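Local coordinates for protein PrimPol AEP domain (PP-N190) (Cyanophage S-2L, PDB 6ZP9) that probably serves as the primase-polymerase core of a cyanophage replication enzyme, synthesising primers and DNA in a phage whose genome carries 2-aminoadenine in place of adenine, at residues P12-R16 against V58-T63; T33-A37 against A48-L53; Q18-L23 against R163-C167; R111-R117 against A176-T182. All coordinates share one frame; numbering follows the deposited sequence.

Contact 1: residues P12-R16 against V58-T63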
# COMPACT_ATOMS: atom_id res chain seq x y z
N PRO A 12 -18.28 -14.66 -3.42
CA PRO A 12 -17.18 -13.93 -2.76
C PRO A 12 -17.47 -12.45 -2.57
O PRO A 12 -18.00 -11.77 -3.45
CB PRO A 12 -16.00 -14.15 -3.73
CG PRO A 12 -16.64 -14.32 -5.06
CD PRO A 12 -17.95 -15.04 -4.81
N ALA A 13 -17.11 -11.95 -1.39
CA ALA A 13 -17.31 -10.55 -1.03
C ALA A 13 -16.16 -9.65 -1.49
O ALA A 13 -16.19 -8.44 -1.21
CB ALA A 13 -17.50 -10.43 0.49
N PHE A 14 -15.17 -10.20 -2.18
CA PHE A 14 -13.99 -9.47 -2.63
C PHE A 14 -13.61 -9.99 -4.02
O PHE A 14 -14.06 -11.07 -4.44
CB PHE A 14 -12.82 -9.66 -1.66
CG PHE A 14 -12.44 -11.10 -1.46
CD1 PHE A 14 -11.54 -11.72 -2.31
CD2 PHE A 14 -13.03 -11.85 -0.46
CE1 PHE A 14 -11.21 -13.05 -2.15
CE2 PHE A 14 -12.71 -13.19 -0.29
CZ PHE A 14 -11.80 -13.79 -1.13
N ASP A 15 -12.75 -9.24 -4.69
CA ASP A 15 -12.25 -9.59 -6.03
C ASP A 15 -10.89 -10.27 -5.87
O ASP A 15 -9.86 -9.60 -5.71
CB ASP A 15 -12.17 -8.33 -6.88
CG ASP A 15 -11.79 -8.61 -8.32
OD1 ASP A 15 -11.19 -9.68 -8.59
OD2 ASP A 15 -12.09 -7.75 -9.19
N ARG A 16 -10.86 -11.60 -5.95
CA ARG A 16 -9.60 -12.32 -5.69
C ARG A 16 -8.53 -11.99 -6.73
O ARG A 16 -7.34 -12.07 -6.43
CB ARG A 16 -9.84 -13.83 -5.65
CG ARG A 16 -10.06 -14.44 -7.02
CD ARG A 16 -10.21 -15.95 -6.97
NE ARG A 16 -9.08 -16.61 -6.31
CZ ARG A 16 -8.00 -17.07 -6.95
NH1 ARG A 16 -7.03 -17.66 -6.25
NH2 ARG A 16 -7.88 -16.94 -8.27
N VAL A 58 -10.45 -12.98 4.59
CA VAL A 58 -10.94 -11.76 3.95
C VAL A 58 -12.45 -11.82 3.76
O VAL A 58 -13.17 -10.85 4.02
CB VAL A 58 -10.21 -11.50 2.62
CG1 VAL A 58 -10.76 -10.25 1.95
CG2 VAL A 58 -8.72 -11.36 2.87
N GLN A 59 -12.96 -12.97 3.31
CA GLN A 59 -14.40 -13.13 3.18
C GLN A 59 -15.13 -12.77 4.47
O GLN A 59 -16.12 -12.04 4.46
CB GLN A 59 -14.73 -14.57 2.75
CG GLN A 59 -16.22 -14.84 2.63
CD GLN A 59 -16.83 -14.17 1.41
OE1 GLN A 59 -16.12 -13.79 0.47
NE2 GLN A 59 -18.14 -14.01 1.43
N ASP A 60 -14.62 -13.27 5.60
CA ASP A 60 -15.24 -13.04 6.90
C ASP A 60 -15.11 -11.57 7.33
O ASP A 60 -16.08 -10.99 7.84
CB ASP A 60 -14.59 -13.95 7.94
CG ASP A 60 -15.40 -14.03 9.23
OD1 ASP A 60 -16.62 -13.76 9.18
OD2 ASP A 60 -14.82 -14.37 10.28
N ALA A 61 -13.94 -10.97 7.15
CA ALA A 61 -13.75 -9.58 7.56
C ALA A 61 -14.61 -8.63 6.73
O ALA A 61 -15.22 -7.70 7.27
CB ALA A 61 -12.27 -9.20 7.46
N VAL A 62 -14.67 -8.84 5.41
CA VAL A 62 -15.42 -7.93 4.55
C VAL A 62 -16.91 -8.01 4.85
O VAL A 62 -17.58 -6.98 5.01
CB VAL A 62 -15.13 -8.22 3.07
CG1 VAL A 62 -16.10 -7.44 2.18
CG2 VAL A 62 -13.68 -7.87 2.73
N THR A 63 -17.46 -9.22 4.94
CA THR A 63 -18.89 -9.32 5.23
C THR A 63 -19.23 -8.81 6.63
O THR A 63 -20.34 -8.30 6.84
CB THR A 63 -19.38 -10.76 5.07
OG1 THR A 63 -18.71 -11.60 6.02
CG2 THR A 63 -19.12 -11.28 3.68
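The loop that leads into helix 16-25 is docked here, near the N-terminal end of the modelled chain, on one side of helix 55-64. A single hydrogen bond joins the two: Ala13 N gives its proton to Gln59 OE1 at 2.8 Å, almost straight at 172°. Gln59 reaches it because its chain bends at chi2 (72°), which swings the amide back to the loop. Gln59 OE1 also lies against Pro12 CA and is 3.5 Å from Phe14 CE2, so polar and apolar neighbours share one small group. Phe14 crosses Val58 at about a right angle. Val58 CB sits over one ring face near its rim, with Val58 CG1 3.7 Å from Phe14 CD2, while Gln59 CB meets the ring edge. Ala13, small enough to lie close to the helix, puts CB 3.7 Å from Val62 CG1 and equally near Thr63 CG2. Beyond the pair, Val58 packs on Tyr35 and Leu53, and Asp15, at the N-cap position of helix 16-25, makes weak bonds to Asp17 and Gln18. One directional bond therefore fixes the loop backbone, whereas the valines and the aromatic ring supply apolar packing, which is less particular about direction.

Contact 2: residues T33-A37 against A48-L53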
# COMPACT_ATOMS: atom_id res chain seq x y z
N THR A 33 2.18 -13.14 3.53
CA THR A 33 1.58 -11.81 3.52
C THR A 33 0.66 -11.63 4.73
O THR A 33 -0.12 -12.52 5.07
CB THR A 33 0.80 -11.59 2.22
OG1 THR A 33 1.73 -11.56 1.12
CG2 THR A 33 0.03 -10.27 2.25
N ARG A 34 0.78 -10.48 5.39
CA ARG A 34 0.03 -10.18 6.59
C ARG A 34 -1.18 -9.31 6.25
O ARG A 34 -1.04 -8.28 5.58
CB ARG A 34 0.92 -9.49 7.62
CG ARG A 34 2.10 -10.33 8.07
CD ARG A 34 1.63 -11.60 8.74
NE ARG A 34 0.90 -11.32 9.98
CZ ARG A 34 0.38 -12.26 10.75
NH1 ARG A 34 0.50 -13.53 10.42
NH2 ARG A 34 -0.26 -11.92 11.86
N TYR A 35 -2.34 -9.73 6.72
CA TYR A 35 -3.60 -9.02 6.54
C TYR A 35 -3.95 -8.27 7.81
O TYR A 35 -3.73 -8.77 8.92
CB TYR A 35 -4.70 -10.03 6.20
CG TYR A 35 -6.09 -9.48 5.98
CD1 TYR A 35 -6.36 -8.59 4.94
CD2 TYR A 35 -7.16 -9.90 6.78
CE1 TYR A 35 -7.64 -8.11 4.72
CE2 TYR A 35 -8.45 -9.42 6.56
CZ TYR A 35 -8.68 -8.53 5.53
OH TYR A 35 -9.96 -8.04 5.30
N ARG A 36 -4.47 -7.05 7.66
CA ARG A 36 -5.00 -6.29 8.79
C ARG A 36 -6.40 -5.83 8.42
O ARG A 36 -6.59 -5.17 7.40
CB ARG A 36 -4.12 -5.09 9.15
CG ARG A 36 -4.46 -4.50 10.52
CD ARG A 36 -3.41 -3.53 11.06
NE ARG A 36 -4.01 -2.49 11.91
CZ ARG A 36 -3.92 -2.44 13.24
NH1 ARG A 36 -4.52 -1.46 13.90
NH2 ARG A 36 -3.24 -3.36 13.91
N ALA A 37 -7.38 -6.22 9.22
CA ALA A 37 -8.75 -5.75 9.05
C ALA A 37 -9.01 -4.68 10.11
O ALA A 37 -8.82 -4.92 11.30
CB ALA A 37 -9.74 -6.91 9.19
N ALA A 48 -8.72 -4.39 15.73
CA ALA A 48 -8.28 -4.81 14.40
C ALA A 48 -7.89 -6.28 14.40
O ALA A 48 -7.43 -6.82 15.40
CB ALA A 48 -7.09 -3.96 13.93
N TRP A 49 -8.09 -6.95 13.26
CA TRP A 49 -7.59 -8.30 13.06
C TRP A 49 -6.19 -8.24 12.47
O TRP A 49 -5.94 -7.47 11.54
CB TRP A 49 -8.46 -9.11 12.11
CG TRP A 49 -9.90 -9.25 12.45
CD1 TRP A 49 -10.58 -8.65 13.47
CD2 TRP A 49 -10.85 -10.06 11.75
NE1 TRP A 49 -11.90 -9.05 13.45
CE2 TRP A 49 -12.09 -9.91 12.40
CE3 TRP A 49 -10.76 -10.91 10.64
CZ2 TRP A 49 -13.24 -10.57 11.97
CZ3 TRP A 49 -11.90 -11.56 10.21
CH2 TRP A 49 -13.12 -11.38 10.87
N THR A 50 -5.30 -9.07 12.99
CA THR A 50 -3.96 -9.21 12.43
C THR A 50 -3.73 -10.70 12.20
O THR A 50 -3.68 -11.48 13.16
CB THR A 50 -2.90 -8.63 13.35
OG1 THR A 50 -3.09 -9.16 14.66
CG2 THR A 50 -3.04 -7.13 13.43
N THR A 51 -3.60 -11.10 10.95
CA THR A 51 -3.74 -12.51 10.62
C THR A 51 -3.11 -12.76 9.26
O THR A 51 -2.89 -11.82 8.49
CB THR A 51 -5.23 -12.90 10.62
OG1 THR A 51 -5.37 -14.32 10.60
CG2 THR A 51 -5.94 -12.28 9.43
N PRO A 52 -2.77 -14.02 8.94
CA PRO A 52 -2.34 -14.33 7.57
C PRO A 52 -3.44 -14.01 6.57
O PRO A 52 -4.64 -14.11 6.85
CB PRO A 52 -2.05 -15.83 7.63
CG PRO A 52 -1.71 -16.10 9.08
CD PRO A 52 -2.57 -15.16 9.86
N LEU A 53 -3.02 -13.60 5.37
CA LEU A 53 -3.96 -13.30 4.30
C LEU A 53 -4.47 -14.61 3.69
O LEU A 53 -3.69 -15.36 3.11
CB LEU A 53 -3.31 -12.43 3.23
CG LEU A 53 -4.18 -12.12 2.01
CD1 LEU A 53 -5.29 -11.18 2.38
CD2 LEU A 53 -3.34 -11.55 0.87
O HOH W 1 -1.36 -13.26 14.36
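Strands 34-38 and 49-52 form a beta hairpin at one border of an antiparallel four-stranded sheet, and five backbone hydrogen bonds join them here. Tyr35 and Thr51 make a hydrogen-bonded pair: Tyr35 N donates to Thr51 O at 2.8 Å and Thr51 N returns a bond to Tyr35 O. Ala37 and Trp49 exchange a second pair of bonds, and beyond the last strand residue Leu53 N still reaches Thr33 O at 3.1 Å. Pro52 has no N-H to give, which suits it to a non-hydrogen-bonded site, opposite Arg34. The backbones of Arg34 and Arg36 bond instead to Val71 and Tyr69 of strand 67-71.

Side-chain polar ends find partners too. Arg34, bent at chi2 and chi3, brings one face of its guanidinium over the backbone, Thr51 C lying 3.7 Å from the plane of the group. Its NH2 makes a salt bridge to Asp77 and donates to a water, which in turn donates to Thr50 O. Thr33 OG1 is bonded to Asp29, and Tyr35 OH to Ser68, so the hydroxyl of this buried ring has a partner.

Tyr35, Ala37, Trp49 and Thr51 share the face that helix 55-64 packs against, Tyr35 touching Ala61; Thr51 CG2 meets the Tyr35 ring edge. Arg36 and Thr50 share the other face. There the extended Arg36 chain carries its guanidinium over Ala48, whose CB lies beneath the centre of the group, 3.6 Å from Arg36 CZ.

Contact 3: residues Q18-L23 against R163-C167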
# COMPACT_ATOMS: atom_id res chain seq x y z
N GLN A 18 -7.90 -9.06 -8.06
CA GLN A 18 -7.23 -7.82 -7.68
C GLN A 18 -6.32 -8.03 -6.48
O GLN A 18 -5.22 -7.46 -6.42
CB GLN A 18 -8.28 -6.75 -7.41
CG GLN A 18 -8.81 -6.13 -8.69
CD GLN A 18 -7.84 -5.13 -9.30
OE1 GLN A 18 -7.49 -4.13 -8.67
NE2 GLN A 18 -7.39 -5.40 -10.52
N ILE A 19 -6.74 -8.85 -5.52
CA ILE A 19 -5.88 -9.16 -4.38
C ILE A 19 -4.57 -9.79 -4.86
O ILE A 19 -3.47 -9.37 -4.47
CB ILE A 19 -6.60 -10.08 -3.37
CG1 ILE A 19 -7.71 -9.31 -2.66
CG2 ILE A 19 -5.60 -10.65 -2.36
CD1 ILE A 19 -8.39 -10.11 -1.56
N LEU A 20 -4.67 -10.83 -5.70
CA LEU A 20 -3.46 -11.49 -6.17
C LEU A 20 -2.61 -10.56 -7.02
O LEU A 20 -1.37 -10.63 -6.96
CB LEU A 20 -3.82 -12.76 -6.94
CG LEU A 20 -4.37 -13.86 -6.01
CD1 LEU A 20 -4.82 -15.05 -6.82
CD2 LEU A 20 -3.35 -14.27 -4.95
N LEU A 21 -3.24 -9.67 -7.79
CA LEU A 21 -2.49 -8.71 -8.59
C LEU A 21 -1.72 -7.74 -7.69
O LEU A 21 -0.57 -7.41 -7.98
CB LEU A 21 -3.43 -7.94 -9.53
CG LEU A 21 -2.76 -6.84 -10.35
CD1 LEU A 21 -1.75 -7.40 -11.34
CD2 LEU A 21 -3.80 -5.99 -11.07
N HIS A 22 -2.36 -7.26 -6.62
CA HIS A 22 -1.66 -6.41 -5.66
C HIS A 22 -0.42 -7.09 -5.12
O HIS A 22 0.67 -6.50 -5.10
CB HIS A 22 -2.62 -6.04 -4.51
CG HIS A 22 -2.24 -4.81 -3.75
ND1 HIS A 22 -3.12 -4.16 -2.91
CD2 HIS A 22 -1.08 -4.11 -3.70
CE1 HIS A 22 -2.51 -3.11 -2.37
NE2 HIS A 22 -1.28 -3.06 -2.84
N LEU A 23 -0.56 -8.35 -4.68
CA LEU A 23 0.58 -9.11 -4.18
C LEU A 23 1.63 -9.33 -5.26
O LEU A 23 2.84 -9.23 -4.99
CB LEU A 23 0.11 -10.46 -3.62
CG LEU A 23 -0.22 -10.56 -2.13
CD1 LEU A 23 -1.15 -9.45 -1.72
CD2 LEU A 23 -0.86 -11.90 -1.83
N ARG A 163 -4.17 -0.02 2.02
CA ARG A 163 -5.43 -0.56 1.52
C ARG A 163 -5.18 -1.65 0.48
O ARG A 163 -4.36 -1.48 -0.43
CB ARG A 163 -6.23 0.52 0.88
CG ARG A 163 -6.97 1.40 1.85
CD ARG A 163 -8.10 0.72 2.61
NE ARG A 163 -8.69 1.66 3.52
CZ ARG A 163 -9.83 2.25 3.31
NH1 ARG A 163 -10.25 3.14 4.16
NH2 ARG A 163 -10.55 1.94 2.31
N LEU A 164 -5.89 -2.77 0.61
CA LEU A 164 -5.74 -3.92 -0.27
C LEU A 164 -6.69 -3.81 -1.47
O LEU A 164 -7.88 -3.55 -1.30
CB LEU A 164 -6.00 -5.20 0.54
CG LEU A 164 -6.00 -6.53 -0.19
CD1 LEU A 164 -4.62 -6.82 -0.80
CD2 LEU A 164 -6.47 -7.66 0.73
N ALA A 165 -6.15 -4.00 -2.68
CA ALA A 165 -6.96 -3.97 -3.89
C ALA A 165 -7.98 -5.10 -3.87
O ALA A 165 -7.74 -6.17 -3.30
CB ALA A 165 -6.08 -4.11 -5.14
N GLY A 166 -9.13 -4.86 -4.48
CA GLY A 166 -10.15 -5.88 -4.61
C GLY A 166 -11.08 -6.02 -3.43
O GLY A 166 -11.96 -6.90 -3.46
N CYS A 167 -10.94 -5.19 -2.39
CA CYS A 167 -11.85 -5.20 -1.26
C CYS A 167 -12.57 -3.87 -1.16
O CYS A 167 -12.02 -2.84 -1.56
CB CYS A 167 -11.13 -5.48 0.07
SG CYS A 167 -10.14 -6.97 0.05
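With CG anti to the backbone N (chi1 -159°), the His22 ring extends from helix 16-25 towards the type II beta turn formed by Leu164 to Cys167, while Ile19, its CG1 anti to the carbonyl carbon (chi1 -70°), brings CD1 up against both Leu164 and Cys167. The helix thus packs on the turn that follows strand 161-163, in the buried interior between the two antiparallel sheets. Ala165 N donates to His22 ND1 at 3.0 Å and 171°, the donor lying a little out of the ring plane. ND1 therefore acts as an acceptor, and the proton of a neutral imidazole would then probably sit on NE2. At the ring edge, Arg163 O lies in plane 3.1 Å from His22 CE1, so histidine offers this backbone a nitrogen acceptor and probably also a weakly polar C-H beside it.

Gly166 is where the two backbones, CA to CA, come closest. Its positive phi and the close approach of Gln18 CB both suit a residue without a side chain. Gly166 CA is 3.5 Å from Gln18 CB. The Gln18 amide oxygen passes Ala165 to accept a bond from Ile178 N, tying the helix to strand 177-179, and Gly166 itself is bonded through its backbone to Asp15 and Ala176. Leu164 CD1 comes near His22 ND1 obliquely, and its other methyl, Leu164 CD2, is 3.9 Å from Ile19 CD1. The same Ile19 CD1 lies 3.9 Å from Cys167 SG, while Ile19 CG1 approaches Ala165 O at 3.2 Å.

Contact 4: residues R111-R117 against A176-T182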
# COMPACT_ATOMS: atom_id res chain seq x y z
N ARG A 111 7.70 7.82 -12.90
CA ARG A 111 6.35 7.28 -13.01
C ARG A 111 6.18 6.11 -12.04
O ARG A 111 7.05 5.23 -11.98
CB ARG A 111 6.07 6.83 -14.44
CG ARG A 111 4.68 6.27 -14.64
CD ARG A 111 4.44 5.90 -16.09
NE ARG A 111 4.66 7.04 -16.97
CZ ARG A 111 3.74 7.97 -17.25
NH1 ARG A 111 2.52 7.90 -16.71
NH2 ARG A 111 4.04 8.97 -18.07
N PRO A 112 5.09 6.07 -11.27
CA PRO A 112 4.90 4.94 -10.35
C PRO A 112 4.83 3.61 -11.11
O PRO A 112 4.39 3.55 -12.26
CB PRO A 112 3.56 5.27 -9.67
CG PRO A 112 3.44 6.77 -9.79
CD PRO A 112 4.05 7.10 -11.12
N SER A 113 5.30 2.55 -10.45
CA SER A 113 5.13 1.21 -11.01
C SER A 113 3.65 0.89 -11.19
O SER A 113 3.26 0.27 -12.19
CB SER A 113 5.79 0.17 -10.11
OG SER A 113 7.18 0.40 -10.01
N PHE A 114 2.82 1.27 -10.22
CA PHE A 114 1.37 1.16 -10.34
C PHE A 114 0.73 2.10 -9.33
O PHE A 114 1.38 2.64 -8.44
CB PHE A 114 0.87 -0.27 -10.14
CG PHE A 114 1.00 -0.80 -8.73
CD1 PHE A 114 2.18 -1.36 -8.30
CD2 PHE A 114 -0.08 -0.79 -7.87
CE1 PHE A 114 2.30 -1.88 -7.03
CE2 PHE A 114 0.02 -1.31 -6.58
CZ PHE A 114 1.23 -1.86 -6.16
N GLN A 115 -0.57 2.31 -9.51
CA GLN A 115 -1.35 3.17 -8.64
C GLN A 115 -2.58 2.40 -8.18
O GLN A 115 -2.93 1.36 -8.74
CB GLN A 115 -1.74 4.48 -9.35
CG GLN A 115 -0.52 5.28 -9.79
CD GLN A 115 -0.86 6.56 -10.51
OE1 GLN A 115 -1.35 6.53 -11.64
NE2 GLN A 115 -0.58 7.70 -9.87
N LEU A 116 -3.22 2.91 -7.14
CA LEU A 116 -4.36 2.23 -6.55
C LEU A 116 -5.44 3.24 -6.20
O LEU A 116 -5.16 4.24 -5.53
CB LEU A 116 -3.94 1.44 -5.31
CG LEU A 116 -5.04 0.52 -4.77
CD1 LEU A 116 -4.47 -0.84 -4.42
CD2 LEU A 116 -5.68 1.15 -3.55
N ARG A 117 -6.64 2.96 -6.67
CA ARG A 117 -7.80 3.75 -6.30
C ARG A 117 -8.44 3.09 -5.09
O ARG A 117 -8.82 1.92 -5.16
CB ARG A 117 -8.79 3.82 -7.50
CG ARG A 117 -9.80 4.96 -7.49
CD ARG A 117 -9.78 5.73 -8.81
NE ARG A 117 -9.64 4.84 -9.96
CZ ARG A 117 -9.06 5.17 -11.12
NH1 ARG A 117 -8.98 4.27 -12.10
NH2 ARG A 117 -8.56 6.39 -11.31
N ALA A 176 -11.62 -1.27 -4.13
CA ALA A 176 -10.32 -0.72 -4.49
C ALA A 176 -9.79 -1.39 -5.75
O ALA A 176 -9.93 -2.59 -5.94
CB ALA A 176 -9.34 -0.89 -3.33
N GLN A 177 -9.15 -0.60 -6.60
CA GLN A 177 -8.75 -1.06 -7.92
C GLN A 177 -7.33 -0.61 -8.25
O GLN A 177 -7.00 0.57 -8.09
CB GLN A 177 -9.71 -0.54 -9.00
CG GLN A 177 -9.28 -0.83 -10.42
CD GLN A 177 -9.76 -2.17 -10.91
OE1 GLN A 177 -10.46 -2.89 -10.20
NE2 GLN A 177 -9.38 -2.52 -12.14
N ILE A 178 -6.50 -1.54 -8.74
CA ILE A 178 -5.18 -1.20 -9.26
C ILE A 178 -5.34 -0.62 -10.66
O ILE A 178 -6.16 -1.09 -11.45
CB ILE A 178 -4.27 -2.43 -9.25
CG1 ILE A 178 -3.85 -2.70 -7.80
CG2 ILE A 178 -3.04 -2.23 -10.14
CD1 ILE A 178 -3.13 -3.96 -7.62
N PHE A 179 -4.56 0.42 -10.97
CA PHE A 179 -4.60 1.00 -12.30
C PHE A 179 -3.24 1.60 -12.63
O PHE A 179 -2.38 1.78 -11.76
CB PHE A 179 -5.73 2.03 -12.42
CG PHE A 179 -5.50 3.30 -11.64
CD1 PHE A 179 -5.67 3.34 -10.26
CD2 PHE A 179 -5.10 4.47 -12.30
CE1 PHE A 179 -5.46 4.52 -9.54
CE2 PHE A 179 -4.89 5.66 -11.59
CZ PHE A 179 -5.07 5.68 -10.21
N ASN A 180 -3.03 1.87 -13.92
CA ASN A 180 -1.78 2.45 -14.43
C ASN A 180 -0.55 1.61 -14.08
O ASN A 180 0.54 2.14 -13.84
CB ASN A 180 -1.60 3.90 -13.95
CG ASN A 180 -2.49 4.87 -14.70
OD1 ASN A 180 -3.00 4.56 -15.78
ND2 ASN A 180 -2.65 6.07 -14.14
N ALA A 181 -0.71 0.29 -14.07
CA ALA A 181 0.45 -0.58 -13.91
C ALA A 181 1.32 -0.52 -15.16
O ALA A 181 0.83 -0.52 -16.29
CB ALA A 181 0.02 -2.02 -13.63
N THR A 182 2.63 -0.43 -14.96
CA THR A 182 3.57 -0.31 -16.07
C THR A 182 4.50 -1.50 -16.18
O THR A 182 5.12 -1.68 -17.23
CB THR A 182 4.43 0.95 -15.92
OG1 THR A 182 5.29 0.80 -14.80
CG2 THR A 182 3.57 2.18 -15.70
O HOH W 2 1.85 4.34 -13.04
O HOH W 3 6.73 2.84 -14.10
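The Phe179 ring lies between two groups of the neighbouring strand in one of the two Arg117 conformers. There the Arg117 guanidinium lies nearly flat on one face, planes 14° apart, its CZ 3.8 Å from the Phe179 ring centroid in a cation-pi stack. The opposite face receives Gln115 CB in a CH-pi contact, 3.9 Å from the centroid. Chi1 of 70° places Phe179 CG between its own N and carbonyl carbon, folding the ring back across strand 114-117. Next to it, Asn180 ND2 donates to Gln115 OE1 at 2.9 Å, nearly straight (175°), with the amides almost coplanar. Gln115 NE2 bonds His125 and Val101 O, so both ends of this buried amide are engaged.

Leu116 and Ile178 occupy the other face, Leu116 CD1 3.9 Å from Ile178 CG1, beneath helix 16-25. Backbone bonds pair Gln115 with Phe179 and Arg117 with Gln177. Before strand 114-117 begins and after strand 177-179 ends, Thr182 N reaches Ser113 O at 2.9 Å and a water joins Pro112 O to Asn180 O. Ser113 OG is held by Glu184 and Val128. Ser113 and Phe114 both face Tyr126, a classic beta bulge, within an antiparallel four-stranded sheet bordered by strand 177-179.

Contact 3 is the buried one, whereas the others are only partly buried. Contacts 2 and 4 are both antiparallel strand pairs at sheet borders, but in different sheets on opposite sides of the chain's centre, their nearest atoms about 11 Å apart. Contact 3 bridges that gap: its leucines touch Leu53 of contact 2, while backbone and glutamine bonds tie it to 176-182. Contact 1 adds helix 55-64, which covers Tyr35, and meets contact 3 through Asp15 and Gly166. Backbone bonding dominates the strand pairs, but contact 4 adds a side-chain stack and an amide-amide bond, whereas contact 2 sends its polar side chains mainly to outside partners; contacts 1 and 3 each rely on one side-chain acceptor and apolar packing.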